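Local coordinates for protein TipC2 (Streptococcus intermedius B196, PDB 6DHX) that probably acts as an immunity protein that recognises and neutralises an antibacterial toxin exported by a type VII secretion system, at residues F22-Q27 with S172-K177. Residues are numbered along the deposited sequence; the frame is centred on the assembly and turned at random.
Sequences FDEIYQ and SIYKSK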
ATOM      1  N   PHE A  22      11.307  -1.650  -0.000  1.00 18.75           N
ATOM      2  CA  PHE A  22      10.438  -0.889  -0.894  1.00 20.21           C
ATOM      3  C   PHE A  22      11.182  -0.510  -2.172  1.00 21.62           C
ATOM      4  O   PHE A  22      10.598  -0.554  -3.255  1.00 19.69           O
ATOM      5  CB  PHE A  22       9.895   0.368  -0.178  1.00 20.99           C
ATOM      6  CG  PHE A  22       9.206  -0.002   1.127  1.00 22.05           C
ATOM      7  CD1 PHE A  22       7.965  -0.657   1.091  1.00 19.30           C
ATOM      8  CD2 PHE A  22       9.850   0.160   2.327  1.00 24.67           C
ATOM      9  CE1 PHE A  22       7.358  -1.116   2.269  1.00 23.03           C
ATOM     10  CE2 PHE A  22       9.248  -0.302   3.536  1.00 26.36           C
ATOM     11  CZ  PHE A  22       7.999  -0.936   3.486  1.00 24.59           C
ATOM     12  N   ASP A  23      12.457  -0.120  -2.059  1.00 21.79           N
ATOM     13  CA  ASP A  23      13.283   0.045  -3.266  1.00 22.35           C
ATOM     14  C   ASP A  23      13.286  -1.239  -4.089  1.00 23.30           C
ATOM     15  O   ASP A  23      13.307  -1.208  -5.322  1.00 21.65           O
ATOM     16  CB  ASP A  23      14.750   0.340  -2.927  1.00 20.63           C
ATOM     17  CG  ASP A  23      15.008   1.749  -2.434  1.00 21.74           C
ATOM     18  OD1 ASP A  23      14.247   2.703  -2.705  1.00 24.13           O
ATOM     19  OD2 ASP A  23      16.070   1.915  -1.762  1.00 25.94           O
ATOM     20  N   GLU A  24      13.402  -2.380  -3.423  1.00 19.36           N
ATOM     21  CA  GLU A  24      13.493  -3.633  -4.151  1.00 23.26           C
ATOM     22  C   GLU A  24      12.217  -3.881  -4.959  1.00 22.84           C
ATOM     23  O   GLU A  24      12.263  -4.198  -6.159  1.00 23.41           O
ATOM     24  CB  GLU A  24      13.774  -4.731  -3.116  1.00 28.70           C
ATOM     25  CG  GLU A  24      14.139  -6.044  -3.622  1.00 32.71           C
ATOM     26  CD  GLU A  24      14.362  -6.993  -2.442  1.00 33.33           C
ATOM     27  OE1 GLU A  24      13.333  -7.460  -1.908  1.00 26.74           O
ATOM     28  OE2 GLU A  24      15.541  -7.219  -2.069  1.00 29.66           O
ATOM     29  N   ILE A  25      11.062  -3.696  -4.327  1.00 18.89           N
ATOM     30  CA  ILE A  25       9.784  -3.821  -5.031  1.00 19.86           C
ATOM     31  C   ILE A  25       9.675  -2.802  -6.168  1.00 21.60           C
ATOM     32  O   ILE A  25       9.266  -3.153  -7.288  1.00 20.63           O
ATOM     33  CB  ILE A  25       8.600  -3.666  -4.057  1.00 20.98           C
ATOM     34  CG1 ILE A  25       8.594  -4.804  -3.013  1.00 19.16           C
ATOM     35  CG2 ILE A  25       7.267  -3.660  -4.849  1.00 23.16           C
ATOM     36  CD1 ILE A  25       7.660  -4.491  -1.738  1.00 21.00           C
ATOM     37  N   TYR A  26      10.018  -1.543  -5.889  1.00 19.72           N
ATOM     38  CA  TYR A  26       9.915  -0.495  -6.904  1.00 17.50           C
ATOM     39  C   TYR A  26      10.809  -0.833  -8.101  1.00 21.00           C
ATOM     40  O   TYR A  26      10.369  -0.796  -9.264  1.00 19.13           O
ATOM     41  CB  TYR A  26      10.312   0.859  -6.285  1.00 17.00           C
ATOM     42  CG  TYR A  26      10.260   2.013  -7.256  1.00 17.84           C
ATOM     43  CD1 TYR A  26      11.328   2.257  -8.134  1.00 16.79           C
ATOM     44  CD2 TYR A  26       9.147   2.889  -7.289  1.00 19.20           C
ATOM     45  CE1 TYR A  26      11.261   3.316  -9.037  1.00 19.25           C
ATOM     46  CE2 TYR A  26       9.086   3.949  -8.201  1.00 19.73           C
ATOM     47  CZ  TYR A  26      10.142   4.152  -9.052  1.00 22.76           C
ATOM     48  OH  TYR A  26      10.149   5.178  -9.943  1.00 23.42           O
ATOM     49  N   GLN A  27      12.078  -1.160  -7.824  1.00 18.58           N
ATOM     50  CA  GLN A  27      13.035  -1.350  -8.922  1.00 18.69           C
ATOM     51  C   GLN A  27      12.739  -2.611  -9.705  1.00 20.72           C
ATOM     52  O   GLN A  27      12.910  -2.640 -10.928  1.00 22.28           O
ATOM     53  CB  GLN A  27      14.465  -1.383  -8.357  1.00 22.11           C
ATOM     54  CG  GLN A  27      14.833   0.021  -7.814  1.00 22.01           C
ATOM     55  CD  GLN A  27      16.211   0.117  -7.182  1.00 27.32           C
ATOM     56  OE1 GLN A  27      16.370   0.822  -6.181  1.00 25.81           O
ATOM     57  NE2 GLN A  27      17.228  -0.571  -7.756  1.00 26.23           N
ATOM     58  N   SER A 172       7.890 -14.231  -1.352  1.00 23.11           N
ATOM     59  CA  SER A 172       7.600 -15.529  -1.960  1.00 23.38           C
ATOM     60  C   SER A 172       7.830 -15.552  -3.467  1.00 25.40           C
ATOM     61  O   SER A 172       7.924 -16.645  -4.036  1.00 27.57           O
ATOM     62  CB  SER A 172       6.140 -15.933  -1.693  1.00 29.68           C
ATOM     63  OG  SER A 172       5.246 -15.289  -2.581  1.00 32.21           O
ATOM     64  N   ILE A 173       7.873 -14.393  -4.135  1.00 26.15           N
ATOM     65  CA  ILE A 173       8.117 -14.377  -5.582  1.00 25.35           C
ATOM     66  C   ILE A 173       9.461 -13.768  -5.958  1.00 30.43           C
ATOM     67  O   ILE A 173       9.890 -13.926  -7.109  1.00 26.19           O
ATOM     68  CB  ILE A 173       6.999 -13.628  -6.329  1.00 24.13           C
ATOM     69  CG1 ILE A 173       7.025 -12.151  -5.918  1.00 22.81           C
ATOM     70  CG2 ILE A 173       5.662 -14.236  -6.006  1.00 25.52           C
ATOM     71  CD1 ILE A 173       5.989 -11.344  -6.682  1.00 23.12           C
ATOM     72  N   TYR A 174      10.147 -13.111  -5.034  1.00 23.55           N
ATOM     73  CA  TYR A 174      11.442 -12.482  -5.262  1.00 24.51           C
ATOM     74  C   TYR A 174      12.397 -12.872  -4.137  1.00 28.84           C
ATOM     75  O   TYR A 174      12.010 -12.842  -2.971  1.00 27.57           O
ATOM     76  CB  TYR A 174      11.272 -10.949  -5.292  1.00 21.76           C
ATOM     77  CG  TYR A 174      12.548 -10.249  -5.667  1.00 25.29           C
ATOM     78  CD1 TYR A 174      12.954 -10.215  -7.004  1.00 32.30           C
ATOM     79  CD2 TYR A 174      13.351  -9.640  -4.701  1.00 24.32           C
ATOM     80  CE1 TYR A 174      14.107  -9.599  -7.377  1.00 41.28           C
ATOM     81  CE2 TYR A 174      14.548  -9.015  -5.067  1.00 31.90           C
ATOM     82  CZ  TYR A 174      14.902  -8.996  -6.425  1.00 42.71           C
ATOM     83  OH  TYR A 174      16.063  -8.404  -6.873  1.00 49.74           O
ATOM     84  N   LYS A 175      13.643 -13.227  -4.470  1.00 26.50           N
ATOM     85  CA  LYS A 175      14.607 -13.593  -3.418  1.00 32.36           C
ATOM     86  C   LYS A 175      15.121 -12.305  -2.765  1.00 31.26           C
ATOM     87  O   LYS A 175      16.163 -11.748  -3.105  1.00 31.21           O
ATOM     88  CB  LYS A 175      15.727 -14.460  -3.980  1.00 40.54           C
ATOM     89  CG  LYS A 175      16.426 -15.259  -2.877  1.00 50.97           C
ATOM     90  CD  LYS A 175      17.700 -15.900  -3.398  1.00 58.88           C
ATOM     91  CE  LYS A 175      18.436 -16.657  -2.322  1.00 65.04           C
ATOM     92  NZ  LYS A 175      19.640 -17.297  -2.943  1.00 72.35           N
ATOM     93  N   SER A 176      14.350 -11.810  -1.805  1.00 26.34           N
ATOM     94  CA  SER A 176      14.618 -10.497  -1.225  1.00 29.70           C
ATOM     95  C   SER A 176      15.904 -10.494  -0.405  1.00 28.62           C
ATOM     96  O   SER A 176      16.266 -11.488   0.238  1.00 29.14           O
ATOM     97  CB  SER A 176      13.445 -10.066  -0.326  1.00 26.60           C
ATOM     98  OG  SER A 176      13.670  -8.774   0.252  1.00 26.04           O
ATOM     99  N   LYS A 177      16.593  -9.361  -0.409  1.00 28.07           N
ATOM    100  CA  LYS A 177      17.695  -9.133   0.526  1.00 30.29           C
ATOM    101  C   LYS A 177      17.200  -8.533   1.846  1.00 28.04           C
ATOM    102  O   LYS A 177      18.008  -8.318   2.775  1.00 30.58           O
ATOM    103  CB  LYS A 177      18.729  -8.225  -0.124  1.00 37.53           C
ATOM    104  CG  LYS A 177      19.319  -8.863  -1.374  1.00 45.17           C
ATOM    105  CD  LYS A 177      20.540  -8.121  -1.875  1.00 55.80           C
ATOM    106  CE  LYS A 177      21.378  -9.025  -2.795  1.00 59.52           C
ATOM    107  NZ  LYS A 177      22.465  -8.254  -3.463  1.00 61.21           N
TER
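The buried carboxylate of Glu-24 on helix 21-32 holds the loop that follows helix 151-173, meeting Ser-176, Lys-177 and Tyr-174. OE1 of Glu-24 accepts the hydroxyl OG of Ser-176 at 2.6 Å, while its OE2 takes the backbone N of Lys-177 at 2.9 Å, nearly straight at 167°; each of these two bonds uses a syn lone pair. Two successive residues are thus gripped by one side chain, which fixes the rotation of the carboxylate. OE1 has a second donor in Trp-170 NE1, and Ser-176 OG in turn accepts the backbone N-H of Tyr-178. The Glu-24 side chain spans the gap because CG lies anti to the backbone N (chi1 -170°) and CD continues the extended line. The Tyr-174 ring crosses this chain at a slant, its CE2 3.3 Å from both CG and CD of Glu-24, with the carboxylate and ring planes 52° apart. An inverse gamma turn centred on Lys-175 bends the loop between ring and hydroxyl. Other side chains of helix 21-32 reach further into the fold: the helix touches Leu-167 and Trp-170 of helix 151-173 through Ile-25, and Ile-90 of strand 89-99 in the sheet through Phe-22 and Tyr-26.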